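Local coordinates for protein putative NAD(P)H-flavin oxidoreductase (Neisseria meningitidis serogroup A / serotype 4A, PDB 6WT2) that binds FMN and probably uses NAD(P)H to reduce nitro compounds such as chloramphenicol, as a homodimeric member of the nitroreductase family, at residues Arg19-His24 with Ser167-Gly172; Gln37-Leu42 with Thr158-Ala163; Trp55-Val60 with Val87-Lys92; Gln148-Leu153 with Val196-Thr201. All blocks are in the same frame, centred on the assembly; numbering follows the deposited sequence.

Contacts 1, 3 and 4 share one antiparallel sheet, whose strands lie in the order 55-59, 85-92, 194-203, 166-170, each antiparallel to the next. Contact 3 is the pairing of its first two strands; contact 4 sets helix 138-162 against the third. The centres of contacts 3 and 4 are about 7 Å apart, and F89 N reaches V198 O at 2.7 Å between them. Contact 1 uses the fourth strand to hold the flavin and meets contact 4 where E171 OE2 lies 2.6 Å from Y150 OH. Contact 2, its centre about 15 Å from that of contact 1, packs helix 33-44 on the end of helix 138-162; Q148 and I151 of contact 4 reach the second FMN of the dimer.

Contact 1: Arg19-His24 with Ser167-Gly172; sequences RKSCRH and SCPVEG. With FMN (flavin mononucleotide), chain G; NIO (nicotinic acid), chain H.
C22 N donates to S167 O (2.9 Å), the one direct hydrogen bond between the loop 19-24 and the strand 167-170. Two waters widen this join. One accepts from R19 NH1 and donates to S167 OG, with a weaker bond to S167 O; the other donates to K20 O and accepts from S167 N. Packing adds C22 O against C168 CB (3.2 Å) and S21 OG against P169 CD, while C168 SG faces S21 CB.

Most of the polar work is spent on FMN. The R19 chain bends at chi2 and chi3 (42°), which swings its guanidinium edge-on to the phosphate, and NH1 and NH2 both donate to O1P at 3.1 Å. The same oxygen takes the hydroxyl of S21, whose backbone N binds O2P in a nearly straight bond (2.8 Å, 165°). At the pyrimidine end R23, bent at chi2, gives NE to O2 (2.8 Å) and NH2 to N1; this positive group would probably help to stabilise negative charge on the reduced flavin.

From the strand side, P169 CG lies 3.4 Å from C9 of the isoalloxazine. E171 N donates to N5 (3.0 Å) and G172 N to O4, while the E171 carboxylate is held by Y150 and by S49, W144 and Q148 of the second subunit. Nicotinic acid lies beside G172 CA. An arginine- and serine-bearing loop on the phosphate and a turn just past a strand on N5 and O4 form two walls of the FMN site, which the second subunit helps to complete, as in the nitroreductase fold.

Contact 2: Gln37-Leu42 with Thr158-Ala163; sequences QFILEL and TGAAMA
G159 meets L42 and F38 with its bare backbone. In L42, CG is placed anti to the carbonyl carbon (chi1 -58°), which carries CD1 onto G159 CA at 3.5 Å. The carbonyl oxygen of G159 lies at the edge of the F38 ring, in its plane, 3.7 Å from CZ. L42 CG rests over one face of that same ring, near its rim, so the two side chains of helix 33-44 pack on each other as well as on the glycine. With no side chain on G159, the leucine methyl packs directly on the backbone.

A160 turns its CB to I39, touching CD1 at 4.0 Å and CG1 at nearly the same distance, and I165 of the following loop packs on both residues. This is plain helix-on-helix packing in the alpha+beta nitroreductase fold, at the dimer interface: the short segments 37-42 and 158-162 run roughly antiparallel, 144° between their directions, with their axes 9.5 Å from each other. The small residues on the long helix 138-162 meet larger ones on its partner, helix 33-44.

Past the last helical turn, A163 brings its CB to F38 CE2 at 4.0 Å, obliquely to the ring. V12 of the second subunit also packs on F38, and F16 of that subunit on L42.

Contact 3: Trp55-Val60 with Val87-Lys92; sequences WQFVVV and VVFLAK
F57 and F89 bring their rings together on one face of an antiparallel ladder, the pairing of strand 55-59 with strand 85-92 in the central sheet of the nitroreductase fold. The centroids are 5.5 Å apart and the planes stand at 71°, an oblique meeting that is neither stack nor edge-to-face; F57 CD1 touches F89 CD1 at 3.6 Å. As a non-hydrogen-bonded pair both residues project from the same face, and both place CG beside the backbone N, anti to the carbonyl carbon. V87 joins them: its CG1 touches F57 CB and also lies over the rim of one face of the F89 ring. W55 continues this layer, with F57 CZ over the rim of one face of its indole. L153 and M156 of helix 138-162 pack on F89.

The other face carries Q56, V58, V88 and L90. V58 CG2 leans across the L90 side chain and meets CD1 at 3.7 Å, while Q56 CB touches that methyl from the neighbouring position. V60, just beyond the strand, touches V88, CG2 to CG2 at 4.1 Å. F189 and V196 pack on L90 from beyond the pair.

Between the two layers, Q56 with L90 and V58 with V88 are hydrogen-bonded pairs. Strand 55-59 is also paired in parallel with a strand of the second subunit, so the sheet continues through the dimer. Of the four backbone bonds, L90 N to Q56 O is almost linear (2.9 Å, 175°), whereas Q56 N approaches L90 O from above its carbonyl plane at 3.1 Å.

Contact 4: Gln148-Leu153 with Val196-Thr201; sequences QTYIAL and VSVAAT. With FMN (flavin mononucleotide), chain K.
T149 holds OG1 between its backbone N and carbonyl carbon (chi1 72°), and S197 turns OG anti to its own N (176°), which brings the two hydroxyl oxygens together. S197 OG donates to T149 OG1 at 2.6 Å, and T149 OG1 is also hydrogen-bonded to C146 O one turn back, so this buried pair forms a short hydrogen-bond chain from strand to helix.

Y150 comes in beside it. S197 OG lies at the edge of the tyrosine ring, near its plane and 3.6 Å from CE2, while V198 CG1 sits over one face and V198 CB touches CZ at 3.8 Å. The phenol OH goes on to E171 of the FMN site. In the alpha+beta nitroreductase fold this is the long helix 138-162 against strand 194-203, segments 148-153 and 196-201 running nearly parallel, 11° apart.

One turn further, L153 CD1 meets A200 CB at 3.7 Å and its CD2 touches V198 CG2 at 4.1 Å; F89 of the adjacent strand packs on both L153 and V198. From other sides of the helix, Q148 OE1, hydrogen-bonded to S49 N, packs against the C7M methyl of the second FMN, and I151 CD1 against its C8M at 3.5 Å.

Contact 1: Arg19-His24 with Ser167-Gly172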
# COMPACT_ATOMS: atom_id res chain seq x y z
N ARG A 19 -3.30 11.17 -11.20
CA ARG A 19 -2.04 10.82 -10.56
C ARG A 19 -1.06 10.25 -11.57
O ARG A 19 -1.33 9.23 -12.21
CB ARG A 19 -2.22 9.83 -9.41
CG ARG A 19 -1.03 9.88 -8.43
CD ARG A 19 -0.62 8.50 -7.89
NE ARG A 19 -0.63 7.50 -8.97
CZ ARG A 19 0.41 7.21 -9.76
NH1 ARG A 19 1.58 7.82 -9.60
NH2 ARG A 19 0.27 6.31 -10.72
N LYS A 20 0.07 10.92 -11.71
CA LYS A 20 1.17 10.46 -12.54
C LYS A 20 2.44 10.74 -11.77
O LYS A 20 2.53 11.76 -11.08
CB LYS A 20 1.20 11.16 -13.90
CG LYS A 20 -0.14 11.17 -14.63
CD LYS A 20 -0.07 12.02 -15.87
CE LYS A 20 -1.32 11.87 -16.73
NZ LYS A 20 -1.05 12.34 -18.11
N SER A 21 3.42 9.85 -11.86
CA SER A 21 4.67 10.11 -11.15
C SER A 21 5.37 11.32 -11.75
O SER A 21 5.57 11.40 -12.97
CB SER A 21 5.57 8.88 -11.18
OG SER A 21 5.03 7.88 -10.34
N CYS A 22 5.71 12.28 -10.90
CA CYS A 22 6.30 13.55 -11.31
C CYS A 22 7.72 13.64 -10.78
O CYS A 22 7.93 13.59 -9.56
CB CYS A 22 5.45 14.71 -10.80
SG CYS A 22 6.19 16.34 -11.06
N ARG A 23 8.69 13.80 -11.68
CA ARG A 23 10.08 13.91 -11.25
C ARG A 23 10.60 15.34 -11.21
O ARG A 23 11.67 15.57 -10.63
CB ARG A 23 11.00 13.07 -12.15
CG ARG A 23 10.93 11.59 -11.83
CD ARG A 23 9.79 10.92 -12.58
NE ARG A 23 9.73 9.49 -12.29
CZ ARG A 23 8.96 8.63 -12.96
NH1 ARG A 23 8.21 9.05 -13.97
NH2 ARG A 23 8.96 7.35 -12.62
N HIS A 24 9.85 16.30 -11.75
CA HIS A 24 10.32 17.66 -11.93
C HIS A 24 9.20 18.62 -11.59
O HIS A 24 8.20 18.71 -12.32
CB HIS A 24 10.79 17.89 -13.37
CG HIS A 24 11.86 16.94 -13.80
ND1 HIS A 24 13.16 17.05 -13.38
CD2 HIS A 24 11.80 15.84 -14.58
CE1 HIS A 24 13.87 16.07 -13.91
NE2 HIS A 24 13.07 15.32 -14.64
N SER A 167 2.64 14.25 -7.32
CA SER A 167 3.47 13.50 -6.38
C SER A 167 4.35 12.52 -7.15
O SER A 167 4.24 12.37 -8.37
CB SER A 167 2.60 12.76 -5.35
OG SER A 167 1.68 11.90 -6.00
N CYS A 168 5.25 11.86 -6.41
CA CYS A 168 6.03 10.72 -6.93
C CYS A 168 6.37 9.82 -5.74
O CYS A 168 6.88 10.33 -4.73
CB CYS A 168 7.33 11.14 -7.63
SG CYS A 168 8.16 9.78 -8.55
N PRO A 169 6.09 8.52 -5.82
CA PRO A 169 6.60 7.59 -4.80
C PRO A 169 8.07 7.33 -5.07
O PRO A 169 8.54 7.38 -6.21
CB PRO A 169 5.75 6.32 -5.02
CG PRO A 169 5.02 6.52 -6.38
CD PRO A 169 5.51 7.82 -6.98
N VAL A 170 8.83 7.05 -4.00
CA VAL A 170 10.28 6.97 -4.12
C VAL A 170 10.83 5.83 -3.27
O VAL A 170 10.73 5.86 -2.04
CB VAL A 170 10.98 8.28 -3.73
CG1 VAL A 170 12.51 8.11 -3.83
CG2 VAL A 170 10.52 9.44 -4.61
N GLU A 171 11.47 4.85 -3.93
CA GLU A 171 12.32 3.86 -3.30
C GLU A 171 13.78 4.02 -3.69
O GLU A 171 14.63 3.31 -3.14
CB GLU A 171 11.88 2.43 -3.66
CG GLU A 171 10.68 1.91 -2.88
CD GLU A 171 10.18 0.58 -3.45
OE1 GLU A 171 10.78 0.10 -4.44
OE2 GLU A 171 9.21 0.01 -2.92
N GLY A 172 14.09 4.92 -4.62
CA GLY A 172 15.42 5.00 -5.18
C GLY A 172 16.42 5.74 -4.30
O GLY A 172 16.87 6.83 -4.64
N1 FMN G . 10.02 6.94 -9.63
C2 FMN G . 11.24 7.52 -9.62
O2 FMN G . 11.54 8.31 -10.54
N3 FMN G . 12.14 7.30 -8.64
C4 FMN G . 11.92 6.43 -7.64
O4 FMN G . 12.72 6.29 -6.69
C4A FMN G . 10.62 5.75 -7.60
N5 FMN G . 10.37 4.80 -6.68
C5A FMN G . 9.13 4.25 -6.59
C6 FMN G . 8.79 3.53 -5.44
C7 FMN G . 7.53 2.96 -5.35
C7M FMN G . 7.13 2.16 -4.13
C8 FMN G . 6.54 3.17 -6.44
C8M FMN G . 5.14 2.64 -6.27
C9 FMN G . 6.86 3.94 -7.55
C9A FMN G . 8.11 4.55 -7.63
N10 FMN G . 8.43 5.38 -8.72
C10 FMN G . 9.70 5.96 -8.75
C1' FMN G . 7.44 5.68 -9.76
C2' FMN G . 7.29 4.53 -10.77
O2' FMN G . 8.41 4.48 -11.69
C3' FMN G . 5.95 4.73 -11.47
O3' FMN G . 4.90 4.60 -10.49
C4' FMN G . 5.64 3.75 -12.61
O4' FMN G . 6.66 3.82 -13.60
C5' FMN G . 4.29 4.06 -13.23
O5' FMN G . 4.25 5.39 -13.73
P FMN G . 3.07 6.37 -13.22
O1P FMN G . 3.20 6.23 -11.72
O2P FMN G . 3.35 7.75 -13.73
O3P FMN G . 1.76 5.81 -13.68
N NIO H . 14.66 3.94 -8.82
C1 NIO H . 13.71 4.18 -9.73
C2 NIO H . 12.49 3.52 -9.65
C3 NIO H . 12.25 2.61 -8.63
C4 NIO H . 13.26 2.37 -7.71
C5 NIO H . 14.46 3.06 -7.83
C6 NIO H . 11.43 3.79 -10.66
O1 NIO H . 10.30 3.34 -10.44
O2 NIO H . 11.71 4.45 -11.68
O HOH W 1 2.49 9.90 -7.92
O HOH W 2 0.92 13.27 -9.73

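Contact 2: Gln37-Leu42 with Thr158-Ala163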
# COMPACT_ATOMS: atom_id res chain seq x y z
N GLN A 37 -1.89 19.61 5.15
CA GLN A 37 -2.54 18.94 6.27
C GLN A 37 -3.57 17.93 5.78
O GLN A 37 -3.76 16.87 6.39
CB GLN A 37 -3.21 19.95 7.20
CG GLN A 37 -2.26 20.89 7.91
CD GLN A 37 -1.57 20.25 9.11
OE1 GLN A 37 -2.19 19.54 9.90
NE2 GLN A 37 -0.26 20.51 9.24
N PHE A 38 -4.30 18.29 4.72
CA PHE A 38 -5.25 17.36 4.11
C PHE A 38 -4.55 16.10 3.62
O PHE A 38 -5.05 14.98 3.81
CB PHE A 38 -6.00 18.07 2.98
CG PHE A 38 -6.44 17.17 1.85
CD1 PHE A 38 -7.58 16.38 1.98
CD2 PHE A 38 -5.74 17.15 0.65
CE1 PHE A 38 -7.99 15.56 0.93
CE2 PHE A 38 -6.15 16.33 -0.41
CZ PHE A 38 -7.27 15.54 -0.26
N ILE A 39 -3.37 16.25 3.02
CA ILE A 39 -2.61 15.08 2.54
C ILE A 39 -2.19 14.21 3.72
O ILE A 39 -2.35 12.98 3.70
CB ILE A 39 -1.40 15.54 1.71
CG1 ILE A 39 -1.88 16.25 0.43
CG2 ILE A 39 -0.51 14.36 1.36
CD1 ILE A 39 -0.73 16.89 -0.35
N LEU A 40 -1.62 14.82 4.77
CA LEU A 40 -1.26 14.04 5.95
C LEU A 40 -2.47 13.31 6.52
O LEU A 40 -2.35 12.19 7.04
CB LEU A 40 -0.62 14.93 7.01
CG LEU A 40 0.72 15.59 6.67
CD1 LEU A 40 1.05 16.67 7.72
CD2 LEU A 40 1.85 14.57 6.60
N GLU A 41 -3.64 13.95 6.45
CA GLU A 41 -4.83 13.33 7.03
C GLU A 41 -5.21 12.07 6.28
O GLU A 41 -5.67 11.09 6.89
CB GLU A 41 -5.98 14.33 7.05
CG GLU A 41 -7.16 13.86 7.90
CD GLU A 41 -6.84 13.83 9.39
OE1 GLU A 41 -6.01 14.65 9.85
OE2 GLU A 41 -7.41 12.97 10.10
N LEU A 42 -5.01 12.05 4.96
CA LEU A 42 -5.30 10.83 4.21
C LEU A 42 -4.44 9.68 4.70
O LEU A 42 -4.91 8.54 4.77
CB LEU A 42 -5.09 11.07 2.72
CG LEU A 42 -5.94 12.19 2.11
CD1 LEU A 42 -5.42 12.55 0.73
CD2 LEU A 42 -7.39 11.77 2.05
N THR A 158 -2.95 9.41 -4.14
CA THR A 158 -4.21 9.46 -4.88
C THR A 158 -5.04 10.67 -4.47
O THR A 158 -5.50 11.45 -5.32
CB THR A 158 -4.99 8.17 -4.67
OG1 THR A 158 -4.26 7.10 -5.30
CG2 THR A 158 -6.39 8.27 -5.29
N GLY A 159 -5.22 10.85 -3.16
CA GLY A 159 -5.99 11.98 -2.68
C GLY A 159 -5.39 13.30 -3.11
O GLY A 159 -6.11 14.20 -3.55
N ALA A 160 -4.07 13.45 -2.96
CA ALA A 160 -3.39 14.64 -3.47
C ALA A 160 -3.72 14.89 -4.94
O ALA A 160 -4.11 16.00 -5.33
CB ALA A 160 -1.88 14.49 -3.31
N ALA A 161 -3.54 13.86 -5.77
CA ALA A 161 -3.79 14.00 -7.20
C ALA A 161 -5.24 14.38 -7.49
O ALA A 161 -5.50 15.19 -8.37
CB ALA A 161 -3.43 12.70 -7.91
N MSE A 162 -6.18 13.81 -6.74
CA MSE A 162 -7.58 14.12 -6.98
C MSE A 162 -7.88 15.59 -6.75
O MSE A 162 -8.73 16.17 -7.43
CB MSE A 162 -8.48 13.25 -6.11
CG MSE A 162 -8.49 11.80 -6.54
SE MSE A 162 -9.74 10.71 -5.52
CE MSE A 162 -11.37 11.22 -6.45
N ALA A 163 -7.13 16.19 -5.83
CA ALA A 163 -7.25 17.61 -5.51
C ALA A 163 -6.32 18.50 -6.33
O ALA A 163 -6.29 19.71 -6.10
CB ALA A 163 -6.99 17.83 -4.01

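Contact 3: Trp55-Val60 with Val87-Lys92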
# COMPACT_ATOMS: atom_id res chain seq x y z
N TRP A 55 3.21 3.51 11.60
CA TRP A 55 3.91 4.44 10.74
C TRP A 55 4.20 5.75 11.47
O TRP A 55 3.51 6.11 12.43
CB TRP A 55 3.10 4.75 9.48
CG TRP A 55 1.61 5.02 9.72
CD1 TRP A 55 1.05 6.00 10.49
CD2 TRP A 55 0.53 4.30 9.13
NE1 TRP A 55 -0.33 5.92 10.43
CE2 TRP A 55 -0.67 4.89 9.59
CE3 TRP A 55 0.45 3.22 8.24
CZ2 TRP A 55 -1.92 4.43 9.20
CZ3 TRP A 55 -0.79 2.76 7.87
CH2 TRP A 55 -1.96 3.36 8.33
N GLN A 56 5.26 6.42 11.01
CA GLN A 56 5.48 7.84 11.26
C GLN A 56 5.70 8.49 9.90
O GLN A 56 6.24 7.85 9.00
CB GLN A 56 6.71 8.09 12.14
CG GLN A 56 6.69 7.38 13.46
CD GLN A 56 5.86 8.12 14.49
OE1 GLN A 56 4.65 7.91 14.60
NE2 GLN A 56 6.51 9.01 15.24
N PHE A 57 5.29 9.76 9.75
CA PHE A 57 5.51 10.51 8.51
C PHE A 57 6.54 11.60 8.82
O PHE A 57 6.22 12.56 9.53
CB PHE A 57 4.22 11.14 7.97
CG PHE A 57 3.06 10.19 7.88
CD1 PHE A 57 3.23 8.87 7.47
CD2 PHE A 57 1.77 10.63 8.18
CE1 PHE A 57 2.16 8.00 7.40
CE2 PHE A 57 0.68 9.76 8.10
CZ PHE A 57 0.89 8.44 7.71
N VAL A 58 7.75 11.45 8.30
CA VAL A 58 8.80 12.46 8.48
C VAL A 58 8.70 13.45 7.32
O VAL A 58 8.98 13.10 6.17
CB VAL A 58 10.20 11.83 8.54
CG1 VAL A 58 11.24 12.91 8.81
CG2 VAL A 58 10.24 10.73 9.59
N VAL A 59 8.28 14.67 7.62
CA VAL A 59 8.15 15.73 6.63
C VAL A 59 9.48 16.47 6.58
O VAL A 59 9.87 17.12 7.56
CB VAL A 59 6.99 16.67 6.96
CG1 VAL A 59 6.68 17.56 5.77
CG2 VAL A 59 5.77 15.87 7.36
N VAL A 60 10.17 16.38 5.46
CA VAL A 60 11.54 16.85 5.34
C VAL A 60 11.50 18.14 4.53
O VAL A 60 11.68 18.15 3.31
CB VAL A 60 12.44 15.78 4.71
CG1 VAL A 60 13.88 16.27 4.67
CG2 VAL A 60 12.33 14.49 5.51
N VAL A 87 8.04 13.50 2.09
CA VAL A 87 7.66 12.66 3.22
C VAL A 87 8.48 11.38 3.15
O VAL A 87 8.52 10.72 2.10
CB VAL A 87 6.15 12.35 3.22
CG1 VAL A 87 5.78 11.44 4.40
CG2 VAL A 87 5.33 13.64 3.29
N VAL A 88 9.15 11.05 4.24
CA VAL A 88 9.82 9.77 4.39
C VAL A 88 9.00 8.98 5.40
O VAL A 88 8.79 9.43 6.53
CB VAL A 88 11.27 9.93 4.87
CG1 VAL A 88 11.91 8.56 5.09
CG2 VAL A 88 12.08 10.79 3.87
N PHE A 89 8.52 7.81 4.98
CA PHE A 89 7.67 6.96 5.79
C PHE A 89 8.54 6.04 6.64
O PHE A 89 9.43 5.36 6.12
CB PHE A 89 6.73 6.13 4.92
CG PHE A 89 5.72 6.93 4.15
CD1 PHE A 89 4.41 7.02 4.58
CD2 PHE A 89 6.09 7.59 2.97
CE1 PHE A 89 3.48 7.75 3.86
CE2 PHE A 89 5.16 8.34 2.26
CZ PHE A 89 3.85 8.40 2.69
N LEU A 90 8.27 6.02 7.94
CA LEU A 90 8.89 5.08 8.86
C LEU A 90 7.90 3.98 9.21
O LEU A 90 6.70 4.24 9.35
CB LEU A 90 9.33 5.77 10.16
CG LEU A 90 10.18 7.02 10.00
CD1 LEU A 90 10.48 7.58 11.44
CD2 LEU A 90 11.43 6.75 9.20
N ALA A 91 8.40 2.77 9.40
CA ALA A 91 7.58 1.67 9.87
C ALA A 91 8.10 1.19 11.22
O ALA A 91 9.30 1.23 11.50
CB ALA A 91 7.56 0.52 8.84
N LYS A 92 7.17 0.74 12.07
CA LYS A 92 7.53 0.24 13.39
C LYS A 92 8.37 -1.02 13.31
O LYS A 92 8.04 -1.96 12.56
CB LYS A 92 6.26 -0.05 14.18
CG LYS A 92 6.51 -0.30 15.66
CD LYS A 92 7.02 0.96 16.33
CE LYS A 92 7.45 0.74 17.80
NZ LYS A 92 8.73 -0.03 17.88

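Contact 4: Gln148-Leu153 with Val196-Thr201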
# COMPACT_ATOMS: atom_id res chain seq x y z
N GLN A 148 1.93 -2.06 5.55
CA GLN A 148 0.87 -1.13 5.95
C GLN A 148 1.18 0.29 5.49
O GLN A 148 0.29 1.01 5.03
CB GLN A 148 0.67 -1.17 7.48
CG GLN A 148 0.73 -2.58 8.13
CD GLN A 148 -0.26 -3.58 7.53
OE1 GLN A 148 -1.43 -3.26 7.30
NE2 GLN A 148 0.22 -4.80 7.29
N THR A 149 2.45 0.71 5.58
CA THR A 149 2.79 2.08 5.21
C THR A 149 2.56 2.36 3.73
O THR A 149 2.38 3.52 3.35
CB THR A 149 4.24 2.41 5.56
OG1 THR A 149 5.14 1.74 4.67
CG2 THR A 149 4.55 2.03 7.01
N TYR A 150 2.58 1.32 2.89
CA TYR A 150 2.33 1.53 1.47
C TYR A 150 0.85 1.79 1.20
O TYR A 150 0.51 2.35 0.15
CB TYR A 150 2.84 0.34 0.67
CG TYR A 150 4.33 0.36 0.35
CD1 TYR A 150 4.79 0.40 -0.97
CD2 TYR A 150 5.28 0.34 1.36
CE1 TYR A 150 6.15 0.41 -1.26
CE2 TYR A 150 6.64 0.35 1.08
CZ TYR A 150 7.07 0.39 -0.23
OH TYR A 150 8.42 0.40 -0.51
N ILE A 151 -0.04 1.37 2.12
CA ILE A 151 -1.44 1.78 2.03
C ILE A 151 -1.55 3.29 2.22
O ILE A 151 -2.20 3.98 1.43
CB ILE A 151 -2.29 1.04 3.08
CG1 ILE A 151 -2.12 -0.47 2.95
CG2 ILE A 151 -3.74 1.48 2.97
CD1 ILE A 151 -2.89 -1.22 4.04
N ALA A 152 -0.94 3.80 3.30
CA ALA A 152 -0.95 5.24 3.54
C ALA A 152 -0.31 5.99 2.39
O ALA A 152 -0.82 7.03 1.96
CB ALA A 152 -0.22 5.56 4.84
N LEU A 153 0.82 5.49 1.88
CA LEU A 153 1.45 6.08 0.70
C LEU A 153 0.47 6.18 -0.47
O LEU A 153 0.28 7.26 -1.04
CB LEU A 153 2.68 5.27 0.31
CG LEU A 153 3.30 5.62 -1.05
CD1 LEU A 153 4.11 6.88 -0.90
CD2 LEU A 153 4.14 4.46 -1.55
N VAL A 196 13.23 3.04 8.02
CA VAL A 196 12.75 3.70 6.81
C VAL A 196 12.08 2.69 5.89
O VAL A 196 12.59 1.59 5.65
CB VAL A 196 13.91 4.42 6.10
CG1 VAL A 196 13.48 4.84 4.71
CG2 VAL A 196 14.34 5.64 6.96
N SER A 197 10.91 3.06 5.38
CA SER A 197 10.05 2.21 4.58
C SER A 197 10.01 2.59 3.11
O SER A 197 10.25 1.75 2.23
CB SER A 197 8.62 2.25 5.15
OG SER A 197 7.75 1.50 4.32
N VAL A 198 9.71 3.86 2.83
CA VAL A 198 9.48 4.39 1.48
C VAL A 198 9.41 5.91 1.61
O VAL A 198 9.29 6.43 2.72
CB VAL A 198 8.19 3.80 0.87
CG1 VAL A 198 6.97 4.30 1.66
CG2 VAL A 198 8.07 4.07 -0.65
N ALA A 199 9.51 6.63 0.49
CA ALA A 199 9.39 8.09 0.50
C ALA A 199 8.42 8.52 -0.59
O ALA A 199 8.04 7.73 -1.46
CB ALA A 199 10.75 8.77 0.32
N ALA A 200 8.00 9.78 -0.52
CA ALA A 200 7.16 10.38 -1.56
C ALA A 200 7.45 11.87 -1.63
O ALA A 200 7.66 12.51 -0.61
CB ALA A 200 5.68 10.17 -1.27
N THR A 201 7.45 12.41 -2.85
CA THR A 201 7.52 13.85 -3.07
C THR A 201 6.15 14.37 -3.45
O THR A 201 5.31 13.65 -3.98
CB THR A 201 8.54 14.19 -4.17
OG1 THR A 201 8.17 13.56 -5.41
CG2 THR A 201 9.93 13.69 -3.77
N1 FMN K . -10.12 -6.78 9.59
C2 FMN K . -10.67 -8.01 9.81
O2 FMN K . -11.76 -8.06 10.40
N3 FMN K . -10.01 -9.16 9.55
C4 FMN K . -8.81 -9.17 8.95
O4 FMN K . -8.25 -10.23 8.61
C4A FMN K . -8.19 -7.88 8.62
N5 FMN K . -6.92 -7.81 8.18
C5A FMN K . -6.41 -6.63 7.78
C6 FMN K . -5.27 -6.62 6.98
C7 FMN K . -4.74 -5.40 6.61
C7M FMN K . -3.51 -5.38 5.74
C8 FMN K . -5.49 -4.15 6.87
C8M FMN K . -5.00 -2.82 6.37
C9 FMN K . -6.63 -4.16 7.67
C9A FMN K . -7.16 -5.37 8.04
N10 FMN K . -8.37 -5.40 8.77
C10 FMN K . -8.90 -6.66 9.07
C1' FMN K . -9.11 -4.17 9.06
C2' FMN K . -8.48 -3.40 10.24
O2' FMN K . -8.84 -4.03 11.47
C3' FMN K . -9.02 -1.98 10.21
O3' FMN K . -8.52 -1.34 9.03
C4' FMN K . -8.59 -1.17 11.43
O4' FMN K . -9.08 -1.84 12.60
C5' FMN K . -9.18 0.24 11.35
O5' FMN K . -10.58 0.15 11.09
P FMN K . -11.20 0.95 9.84
O1P FMN K . -10.78 2.38 10.07
O2P FMN K . -12.67 0.67 9.89
O3P FMN K . -10.51 0.28 8.66